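Local coordinates for Serpin48 (Tenebrio molitor, PDB 3OZQ), which inhibits the serine protease SPE with high specificity, acting as a serpin in the innate immune response of an insect, at residues Tyr89-Asn95 against Ile166-Asn172; Phe271-Val277 against Val314-Asp320; Asp55-Ile60 against Gly287-Ala291. All coordinates share one frame; numbering follows the deposited sequence.

Interaction 1: residues Tyr89-Asn95 against Ile166-Asn172; sequences YTLHTAN and INALYFN
Leu91, Leu169 and Phe171 form the apolar centre of this antiparallel strand pair in serpin sheet A, on the face where Phe368 also packs. Leu91 CD1 lies 4.0 Å from Leu169 CD2, and the edge of the Phe171 ring comes up to the CA of Leu91. Beyond it the Tyr89 ring continues the apolar patch: its CD1 sits 3.7 Å from Phe171 CZ, the planes inclined at 45°. On the other face the rings of His92 and Tyr170 lie almost parallel yet overlap little. Tyr170 CG stands between its backbone N and carbonyl carbon (chi1 72°), leaning the ring toward the neighbouring strand. There His92 CB makes a CH-pi contact 3.8 Å from the Tyr170 ring centroid, while Tyr170 OH lies over the imidazole and hydrogen-bonds onward to Gln145. Three hydrogen-bonded pairs, Thr90-Asn172, His92-Tyr170 and Ala94-Ala168, hold the backbones; Ala94 N reaches Ala168 O at 2.7 Å. At the polar end Asn95 ND2 makes a weak, bent bond of 2.7 Å to Asn167 OD1, the amide planes nearly perpendicular (87°); the same OD1 pairs with Ser40 OG. Leu91, Leu169 and Phe171 suit the area packed on Phe368, and small Ala94 the side covered by helix 129-143. Backbone bonding thus sets the register; apolar contacts dominate beside Phe171, aromatic and CH-pi contacts beside His92, and the amide pair closes the polar end.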
loop_
_atom_site.group_PDB
_atom_site.type_symbol
_atom_site.label_atom_id
_atom_site.label_comp_id
_atom_site.label_asym_id
_atom_site.label_seq_id
_atom_site.Cartn_x
_atom_site.Cartn_y
_atom_site.Cartn_z
ATOM N N TYR A 89 15.535 5.595 4.077
ATOM C CA TYR A 89 14.372 4.713 4.143
ATOM C C TYR A 89 14.260 3.784 2.939
ATOM O O TYR A 89 14.712 4.120 1.840
ATOM C CB TYR A 89 13.089 5.531 4.264
ATOM C CG TYR A 89 12.789 6.411 3.065
ATOM C CD1 TYR A 89 12.353 5.867 1.859
ATOM C CD2 TYR A 89 12.921 7.791 3.148
ATOM C CE1 TYR A 89 12.067 6.678 0.771
ATOM C CE2 TYR A 89 12.640 8.605 2.070
ATOM C CZ TYR A 89 12.212 8.053 0.888
ATOM O OH TYR A 89 11.935 8.885 -0.177
ATOM N N THR A 90 13.630 2.627 3.144
ATOM C CA THR A 90 13.536 1.621 2.087
ATOM C C THR A 90 12.163 0.961 1.988
ATOM O O THR A 90 11.617 0.467 2.981
ATOM C CB THR A 90 14.558 0.500 2.304
ATOM O OG1 THR A 90 15.761 1.047 2.857
ATOM C CG2 THR A 90 14.865 -0.211 0.980
ATOM N N LEU A 91 11.615 0.946 0.783
ATOM C CA LEU A 91 10.466 0.111 0.479
ATOM C C LEU A 91 10.956 -1.252 -0.006
ATOM O O LEU A 91 11.756 -1.328 -0.939
ATOM C CB LEU A 91 9.614 0.766 -0.598
ATOM C CG LEU A 91 8.383 -0.031 -1.018
ATOM C CD1 LEU A 91 7.420 -0.147 0.174
ATOM C CD2 LEU A 91 7.722 0.656 -2.195
ATOM N N HIS A 92 10.505 -2.320 0.649
ATOM C CA HIS A 92 10.817 -3.683 0.235
ATOM C C HIS A 92 9.596 -4.262 -0.463
ATOM O O HIS A 92 8.491 -4.209 0.065
ATOM C CB HIS A 92 11.192 -4.552 1.446
ATOM C CG HIS A 92 12.405 -4.069 2.183
ATOM N ND1 HIS A 92 12.356 -3.060 3.120
ATOM C CD2 HIS A 92 13.706 -4.441 2.101
ATOM C CE1 HIS A 92 13.569 -2.838 3.594
ATOM N NE2 HIS A 92 14.408 -3.661 2.989
ATOM N N THR A 93 9.794 -4.791 -1.665
ATOM C CA THR A 93 8.697 -5.386 -2.413
ATOM C C THR A 93 9.142 -6.715 -2.979
ATOM O O THR A 93 10.300 -6.881 -3.360
ATOM C CB THR A 93 8.261 -4.469 -3.574
ATOM O OG1 THR A 93 9.232 -4.535 -4.628
ATOM C CG2 THR A 93 8.151 -3.045 -3.104
ATOM N N ALA A 94 8.228 -7.669 -3.015
ATOM C CA ALA A 94 8.452 -8.912 -3.725
ATOM C C ALA A 94 7.250 -9.068 -4.620
ATOM O O ALA A 94 6.206 -9.551 -4.183
ATOM C CB ALA A 94 8.557 -10.067 -2.763
ATOM N N ASN A 95 7.395 -8.627 -5.865
ATOM C CA ASN A 95 6.315 -8.651 -6.827
ATOM C C ASN A 95 6.666 -9.629 -7.927
ATOM O O ASN A 95 7.765 -9.595 -8.482
ATOM C CB ASN A 95 6.058 -7.257 -7.423
ATOM C CG ASN A 95 5.637 -6.231 -6.372
ATOM O OD1 ASN A 95 5.576 -5.016 -6.649
ATOM N ND2 ASN A 95 5.350 -6.709 -5.159
ATOM N N ILE A 166 1.506 -11.760 -7.564
ATOM C CA ILE A 166 1.873 -11.733 -6.157
ATOM C C ILE A 166 2.500 -10.378 -5.847
ATOM O O ILE A 166 3.331 -9.900 -6.618
ATOM C CB ILE A 166 2.929 -12.795 -5.863
ATOM C CG1 ILE A 166 2.286 -14.176 -5.877
ATOM C CG2 ILE A 166 3.573 -12.525 -4.533
ATOM C CD1 ILE A 166 0.905 -14.196 -5.280
ATOM N N ASN A 167 2.108 -9.778 -4.726
ATOM C CA ASN A 167 2.540 -8.410 -4.363
ATOM C C ASN A 167 2.725 -8.250 -2.859
ATOM O O ASN A 167 1.790 -7.917 -2.154
ATOM C CB ASN A 167 1.491 -7.416 -4.859
ATOM C CG ASN A 167 1.849 -5.963 -4.585
ATOM O OD1 ASN A 167 3.000 -5.618 -4.319
ATOM N ND2 ASN A 167 0.854 -5.100 -4.698
ATOM N N ALA A 168 3.933 -8.504 -2.379
ATOM C CA ALA A 168 4.234 -8.441 -0.962
ATOM C C ALA A 168 5.148 -7.259 -0.727
ATOM O O ALA A 168 6.091 -7.046 -1.486
ATOM C CB ALA A 168 4.920 -9.685 -0.515
ATOM N N LEU A 169 4.876 -6.496 0.323
ATOM C CA LEU A 169 5.733 -5.355 0.653
ATOM C C LEU A 169 5.612 -4.875 2.084
ATOM O O LEU A 169 4.696 -5.238 2.819
ATOM C CB LEU A 169 5.527 -4.153 -0.299
ATOM C CG LEU A 169 4.168 -3.609 -0.781
ATOM C CD1 LEU A 169 2.961 -4.102 -0.037
ATOM C CD2 LEU A 169 4.126 -2.062 -0.924
ATOM N N TYR A 170 6.567 -4.033 2.452
ATOM C CA TYR A 170 6.586 -3.385 3.745
ATOM C C TYR A 170 7.614 -2.272 3.653
ATOM O O TYR A 170 8.505 -2.306 2.799
ATOM C CB TYR A 170 6.934 -4.374 4.860
ATOM C CG TYR A 170 8.375 -4.828 4.875
ATOM C CD1 TYR A 170 9.327 -4.147 5.625
ATOM C CD2 TYR A 170 8.785 -5.945 4.149
ATOM C CE1 TYR A 170 10.649 -4.562 5.652
ATOM C CE2 TYR A 170 10.109 -6.367 4.165
ATOM C CZ TYR A 170 11.036 -5.669 4.923
ATOM O OH TYR A 170 12.352 -6.073 4.947
ATOM N N PHE A 171 7.476 -1.288 4.533
ATOM C CA PHE A 171 8.247 -0.056 4.479
ATOM C C PHE A 171 9.117 0.045 5.722
ATOM O O PHE A 171 8.723 -0.392 6.802
ATOM C CB PHE A 171 7.289 1.135 4.456
ATOM C CG PHE A 171 7.950 2.446 4.137
ATOM C CD1 PHE A 171 8.609 2.630 2.934
ATOM C CD2 PHE A 171 7.900 3.506 5.038
ATOM C CE1 PHE A 171 9.210 3.854 2.631
ATOM C CE2 PHE A 171 8.497 4.727 4.738
ATOM C CZ PHE A 171 9.147 4.902 3.528
ATOM N N ASN A 172 10.299 0.625 5.561
ATOM C CA ASN A 172 11.199 0.850 6.680
ATOM C C ASN A 172 11.687 2.295 6.706
ATOM O O ASN A 172 12.309 2.761 5.747
ATOM C CB ASN A 172 12.381 -0.110 6.600
ATOM C CG ASN A 172 13.453 0.209 7.618
ATOM O OD1 ASN A 172 13.441 -0.311 8.740
ATOM N ND2 ASN A 172 14.388 1.076 7.240
#

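Interaction 2: residues Phe271-Val277 against Val314-Asp320; sequences FKIESTV and VQKSFID
Phe318 and Glu274 lie side by side on one face of the pair, the carboxylate plane turned 60° from the ring. Glu274 CG is 3.5 Å from Phe318 CB and meets the ring obliquely, while the ring of Tyr170, from the adjoining strand, also packs against Phe318. On the opposite face Phe271 receives Ile319 CG2, again obliquely, 4.3 Å from its CE2; Phe358 extends this apolar cluster, to which Ile273 adds its CB, 4.0 Å from the same methyl. Further along that buried face Ser275 OG accepts a hydrogen bond from Leu35 N. The face of Lys272, Glu274 and Thr276 is largely open and charged, apart from the buried Phe318. Lys316, extended with CG anti to the backbone N (chi1 -168°), runs its methylenes past Thr276 OG1, with CE 3.4 Å away, before its NZ bonds to Gln149 O. Lys272 NZ stays 4.3 Å from Asp320 OD1, beyond a salt bridge. Six antiparallel backbone hydrogen bonds join strands 6 and 5 of serpin sheet A, the shortest 2.7 Å from Val277 N to Gln315 O. Cohesion therefore rests on the backbone and the apolar face, charge probably adding only a diffuse attraction.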
loop_
_atom_site.group_PDB
_atom_site.type_symbol
_atom_site.label_atom_id
_atom_site.label_comp_id
_atom_site.label_asym_id
_atom_site.label_seq_id
_atom_site.Cartn_x
_atom_site.Cartn_y
_atom_site.Cartn_z
ATOM N N PHE A 271 1.338 0.600 16.989
ATOM C CA PHE A 271 0.424 -0.298 16.315
ATOM C C PHE A 271 1.113 -1.149 15.266
ATOM O O PHE A 271 2.102 -0.747 14.659
ATOM C CB PHE A 271 -0.798 0.438 15.735
ATOM C CG PHE A 271 -0.467 1.485 14.686
ATOM C CD1 PHE A 271 -0.205 2.799 15.048
ATOM C CD2 PHE A 271 -0.456 1.159 13.338
ATOM C CE1 PHE A 271 0.076 3.767 14.089
ATOM C CE2 PHE A 271 -0.180 2.126 12.374
ATOM C CZ PHE A 271 0.095 3.427 12.749
ATOM N N LYS A 272 0.595 -2.352 15.100
ATOM C CA LYS A 272 1.075 -3.254 14.075
ATOM C C LYS A 272 -0.144 -3.735 13.326
ATOM O O LYS A 272 -1.168 -4.055 13.940
ATOM C CB LYS A 272 1.826 -4.426 14.706
ATOM C CG LYS A 272 2.620 -5.237 13.703
ATOM C CD LYS A 272 3.539 -6.236 14.392
ATOM C CE LYS A 272 3.983 -7.327 13.429
ATOM N NZ LYS A 272 4.731 -8.423 14.121
ATOM N N ILE A 273 -0.056 -3.747 11.998
ATOM C CA ILE A 273 -1.129 -4.262 11.163
ATOM C C ILE A 273 -0.581 -5.159 10.057
ATOM O O ILE A 273 0.413 -4.828 9.411
ATOM C CB ILE A 273 -1.929 -3.139 10.471
ATOM C CG1 ILE A 273 -2.378 -2.073 11.486
ATOM C CG2 ILE A 273 -3.095 -3.750 9.674
ATOM C CD1 ILE A 273 -2.983 -0.799 10.843
ATOM N N GLU A 274 -1.251 -6.283 9.839
ATOM C CA GLU A 274 -0.963 -7.171 8.715
ATOM C C GLU A 274 -2.220 -7.371 7.895
ATOM O O GLU A 274 -3.264 -7.733 8.432
ATOM C CB GLU A 274 -0.472 -8.533 9.203
ATOM C CG GLU A 274 0.997 -8.591 9.566
ATOM C CD GLU A 274 1.598 -9.977 9.321
ATOM O OE1 GLU A 274 1.513 -10.459 8.159
ATOM O OE2 GLU A 274 2.137 -10.580 10.288
ATOM N N SER A 275 -2.123 -7.133 6.591
ATOM C CA SER A 275 -3.269 -7.309 5.711
ATOM C C SER A 275 -2.946 -8.150 4.487
ATOM O O SER A 275 -1.822 -8.139 3.992
ATOM C CB SER A 275 -3.837 -5.955 5.279
ATOM O OG SER A 275 -4.336 -5.238 6.403
ATOM N N THR A 276 -3.949 -8.885 4.016
ATOM C CA THR A 276 -3.868 -9.598 2.758
ATOM C C THR A 276 -5.066 -9.131 1.945
ATOM O O THR A 276 -6.201 -9.217 2.400
ATOM C CB THR A 276 -3.889 -11.130 2.962
ATOM O OG1 THR A 276 -2.766 -11.520 3.764
ATOM C CG2 THR A 276 -3.836 -11.855 1.623
ATOM N N VAL A 277 -4.811 -8.588 0.763
ATOM C CA VAL A 277 -5.867 -7.987 -0.035
ATOM C C VAL A 277 -6.036 -8.683 -1.396
ATOM O O VAL A 277 -5.080 -8.866 -2.144
ATOM C CB VAL A 277 -5.620 -6.467 -0.238
ATOM C CG1 VAL A 277 -6.689 -5.854 -1.135
ATOM C CG2 VAL A 277 -5.551 -5.755 1.106
ATOM N N VAL A 314 -2.933 -10.882 -5.407
ATOM C CA VAL A 314 -2.873 -10.959 -3.966
ATOM C C VAL A 314 -1.787 -10.048 -3.424
ATOM O O VAL A 314 -0.605 -10.205 -3.748
ATOM C CB VAL A 314 -2.655 -12.432 -3.487
ATOM C CG1 VAL A 314 -2.710 -12.505 -1.960
ATOM C CG2 VAL A 314 -3.728 -13.312 -4.065
ATOM N N GLN A 315 -2.206 -9.059 -2.651
ATOM C CA GLN A 315 -1.258 -8.208 -1.936
ATOM C C GLN A 315 -1.193 -8.578 -0.472
ATOM O O GLN A 315 -2.214 -8.782 0.169
ATOM C CB GLN A 315 -1.627 -6.738 -2.085
ATOM C CG GLN A 315 -0.619 -5.792 -1.451
ATOM C CD GLN A 315 -0.987 -4.346 -1.653
ATOM O OE1 GLN A 315 -0.586 -3.733 -2.643
ATOM N NE2 GLN A 315 -1.749 -3.782 -0.714
ATOM N N LYS A 316 0.011 -8.643 0.064
ATOM C CA LYS A 316 0.172 -8.785 1.499
ATOM C C LYS A 316 1.217 -7.816 1.978
ATOM O O LYS A 316 2.261 -7.661 1.348
ATOM C CB LYS A 316 0.582 -10.212 1.868
ATOM C CG LYS A 316 0.489 -10.500 3.354
ATOM C CD LYS A 316 0.598 -11.999 3.591
ATOM C CE LYS A 316 0.246 -12.348 5.040
ATOM N NZ LYS A 316 0.124 -13.819 5.266
ATOM N N SER A 317 0.921 -7.151 3.090
ATOM C CA SER A 317 1.812 -6.131 3.635
ATOM C C SER A 317 1.590 -6.002 5.134
ATOM O O SER A 317 0.568 -6.442 5.659
ATOM C CB SER A 317 1.564 -4.786 2.940
ATOM O OG SER A 317 0.322 -4.227 3.338
ATOM N N PHE A 318 2.565 -5.411 5.818
ATOM C CA PHE A 318 2.424 -5.076 7.227
ATOM C C PHE A 318 3.114 -3.761 7.530
ATOM O O PHE A 318 3.931 -3.261 6.742
ATOM C CB PHE A 318 3.009 -6.170 8.117
ATOM C CG PHE A 318 4.497 -6.234 8.091
ATOM C CD1 PHE A 318 5.151 -6.894 7.060
ATOM C CD2 PHE A 318 5.249 -5.650 9.095
ATOM C CE1 PHE A 318 6.532 -6.958 7.029
ATOM C CE2 PHE A 318 6.629 -5.707 9.068
ATOM C CZ PHE A 318 7.269 -6.364 8.036
ATOM N N ILE A 319 2.756 -3.205 8.675
ATOM C CA ILE A 319 3.396 -2.016 9.205
ATOM C C ILE A 319 3.518 -2.194 10.711
ATOM O O ILE A 319 2.632 -2.761 11.372
ATOM C CB ILE A 319 2.589 -0.752 8.917
ATOM C CG1 ILE A 319 3.389 0.494 9.339
ATOM C CG2 ILE A 319 1.252 -0.817 9.657
ATOM C CD1 ILE A 319 2.730 1.809 8.967
ATOM N N ASP A 320 4.639 -1.743 11.245
ATOM C CA ASP A 320 4.896 -1.902 12.659
ATOM C C ASP A 320 5.409 -0.563 13.164
ATOM O O ASP A 320 6.528 -0.153 12.852
ATOM C CB ASP A 320 5.901 -3.033 12.890
ATOM C CG ASP A 320 5.974 -3.456 14.345
ATOM O OD1 ASP A 320 6.554 -4.530 14.624
ATOM O OD2 ASP A 320 5.447 -2.715 15.212
#

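Interaction 3: residues Asp55-Ile60 against Gly287-Ala291; sequences DTAEEI and GVKKA
This is a side-chain-to-backbone contact at the periphery of the fold, in which Glu59 of helix 54-63, helix C of the serpin fold, grips the turn that follows helix 279-286, helix I. The turn begins at Gly287, whose positive phi (128°) closes helix 279-286 in a Schellman motif, a backbone shape that glycine adopts readily. The chain then offers two successive amides to one carboxylate oxygen. Lys290 N meets the syn lone pair of Glu59 OE1 at 2.9 Å, and Lys289 N reaches the same oxygen at 3.0 Å from above the carboxylate plane. A water donates a third bond to Glu59 OE1, at 2.6 Å; it also donates to Thr56 O and accepts from Ala291 N, so it ties the helix backbone to the start of the short 3-10 segment. The Glu59 side chain, straight at chi2 (-179°), carries its carboxylate across to the turn. Lys290 crosses it at about a right angle, with its CD 3.6 Å from Glu59 OE2, whereas its NZ makes a long, weak ion pair with Glu295. Beneath the polar layer Thr56 CG2 touches Ala291 CB at 3.7 Å, and Ile60 CG1 meets Val288 CG1 at 4.1 Å. These are compact or branched apolar groups fitted to a buried seam, and Ile60 also packs on Leu45 and Gln49 of helix 38-50. Three donors converging on one oxygen would be expected to favour the ionised carboxylate and fix its rotation, making Glu59 the main polar link between helix and turn, beside the water and the apolar seam.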
loop_
_atom_site.group_PDB
_atom_site.type_symbol
_atom_site.label_atom_id
_atom_site.label_comp_id
_atom_site.label_asym_id
_atom_site.label_seq_id
_atom_site.Cartn_x
_atom_site.Cartn_y
_atom_site.Cartn_z
ATOM N N ASP A 55 -8.461 -4.334 -26.119
ATOM C CA ASP A 55 -9.322 -3.737 -25.110
ATOM C C ASP A 55 -8.919 -4.155 -23.684
ATOM O O ASP A 55 -9.065 -3.372 -22.740
ATOM C CB ASP A 55 -10.796 -4.038 -25.399
ATOM C CG ASP A 55 -11.299 -3.343 -26.670
ATOM O OD1 ASP A 55 -10.599 -3.410 -27.704
ATOM O OD2 ASP A 55 -12.389 -2.718 -26.624
ATOM N N THR A 56 -8.404 -5.376 -23.540
ATOM C CA THR A 56 -7.813 -5.825 -22.276
ATOM C C THR A 56 -6.835 -4.799 -21.706
ATOM O O THR A 56 -7.052 -4.259 -20.622
ATOM C CB THR A 56 -7.037 -7.148 -22.426
ATOM O OG1 THR A 56 -7.906 -8.174 -22.911
ATOM C CG2 THR A 56 -6.468 -7.570 -21.085
ATOM N N ALA A 57 -5.756 -4.540 -22.437
ATOM C CA ALA A 57 -4.722 -3.626 -21.960
ATOM C C ALA A 57 -5.252 -2.209 -21.798
ATOM O O ALA A 57 -4.821 -1.470 -20.905
ATOM C CB ALA A 57 -3.538 -3.634 -22.888
ATOM N N GLU A 58 -6.187 -1.837 -22.665
ATOM C CA GLU A 58 -6.734 -0.486 -22.668
ATOM C C GLU A 58 -7.584 -0.217 -21.431
ATOM O O GLU A 58 -7.541 0.872 -20.867
ATOM C CB GLU A 58 -7.549 -0.243 -23.941
ATOM C CG GLU A 58 -8.136 1.160 -24.045
ATOM C CD GLU A 58 -7.072 2.244 -24.029
ATOM O OE1 GLU A 58 -5.887 1.929 -24.281
ATOM O OE2 GLU A 58 -7.424 3.414 -23.756
ATOM N N GLU A 59 -8.371 -1.208 -21.025
ATOM C CA GLU A 59 -9.147 -1.120 -19.795
ATOM C C GLU A 59 -8.229 -0.824 -18.621
ATOM O O GLU A 59 -8.406 0.170 -17.921
ATOM C CB GLU A 59 -9.886 -2.429 -19.533
ATOM C CG GLU A 59 -11.368 -2.396 -19.821
ATOM C CD GLU A 59 -12.032 -3.727 -19.524
ATOM O OE1 GLU A 59 -11.356 -4.616 -18.958
ATOM O OE2 GLU A 59 -13.224 -3.890 -19.862
ATOM N N ILE A 60 -7.237 -1.683 -18.408
ATOM C CA ILE A 60 -6.297 -1.490 -17.304
ATOM C C ILE A 60 -5.757 -0.067 -17.319
ATOM O O ILE A 60 -5.591 0.564 -16.268
ATOM C CB ILE A 60 -5.140 -2.489 -17.383
ATOM C CG1 ILE A 60 -5.666 -3.911 -17.138
ATOM C CG2 ILE A 60 -4.059 -2.163 -16.380
ATOM C CD1 ILE A 60 -4.669 -4.984 -17.459
ATOM N N GLY A 287 -13.202 -1.257 -12.739
ATOM C CA GLY A 287 -13.323 -1.252 -14.187
ATOM C C GLY A 287 -12.504 -2.245 -14.991
ATOM O O GLY A 287 -12.623 -2.284 -16.216
ATOM N N VAL A 288 -11.661 -3.034 -14.334
ATOM C CA VAL A 288 -10.920 -4.075 -15.031
ATOM C C VAL A 288 -11.769 -5.340 -15.089
ATOM O O VAL A 288 -11.999 -5.991 -14.065
ATOM C CB VAL A 288 -9.591 -4.412 -14.342
ATOM C CG1 VAL A 288 -8.871 -5.513 -15.104
ATOM C CG2 VAL A 288 -8.714 -3.181 -14.226
ATOM N N LYS A 289 -12.243 -5.683 -16.287
ATOM C CA LYS A 289 -13.106 -6.854 -16.454
ATOM C C LYS A 289 -12.482 -7.873 -17.403
ATOM O O LYS A 289 -12.300 -9.036 -17.037
ATOM C CB LYS A 289 -14.499 -6.452 -16.952
ATOM C CG LYS A 289 -15.205 -5.387 -16.110
ATOM C CD LYS A 289 -14.943 -5.559 -14.606
ATOM C CE LYS A 289 -16.177 -5.242 -13.763
ATOM N NZ LYS A 289 -17.040 -6.456 -13.579
ATOM N N LYS A 290 -12.127 -7.413 -18.602
ATOM C CA LYS A 290 -11.627 -8.284 -19.663
ATOM C C LYS A 290 -10.488 -9.188 -19.216
ATOM O O LYS A 290 -10.484 -10.374 -19.527
ATOM C CB LYS A 290 -11.174 -7.464 -20.875
ATOM C CG LYS A 290 -12.159 -7.458 -22.043
ATOM C CD LYS A 290 -13.543 -6.979 -21.627
ATOM C CE LYS A 290 -14.534 -7.089 -22.781
ATOM N NZ LYS A 290 -14.112 -6.271 -23.958
ATOM N N ALA A 291 -9.523 -8.623 -18.493
ATOM C CA ALA A 291 -8.304 -9.352 -18.159
ATOM C C ALA A 291 -8.555 -10.562 -17.263
ATOM O O ALA A 291 -7.692 -11.430 -17.145
ATOM C CB ALA A 291 -7.282 -8.428 -17.531
HETATM O O HOH W 1 -8.902 -5.557 -18.878
#

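Interactions 1 and 2 belong to the same sheet A and meet through strands 163-174 and 310-321, where the backbone of Asn167 probably hydrogen-bonds to Val314 and Lys316. In serpins these are strands 3 and 5, between which the cleaved reactive loop inserts; here they lie directly side by side. Interaction 1 is buried, with aromatic and aliphatic groups prominent, whereas interaction 2 has one covered face and one largely open face that carries charge. Interaction 3 stands apart, its nearest atoms about 13 Å from either. Lying farther from the chain centre, it replaces regular strand pairing with one carboxylate, a bridging water and a small apolar seam.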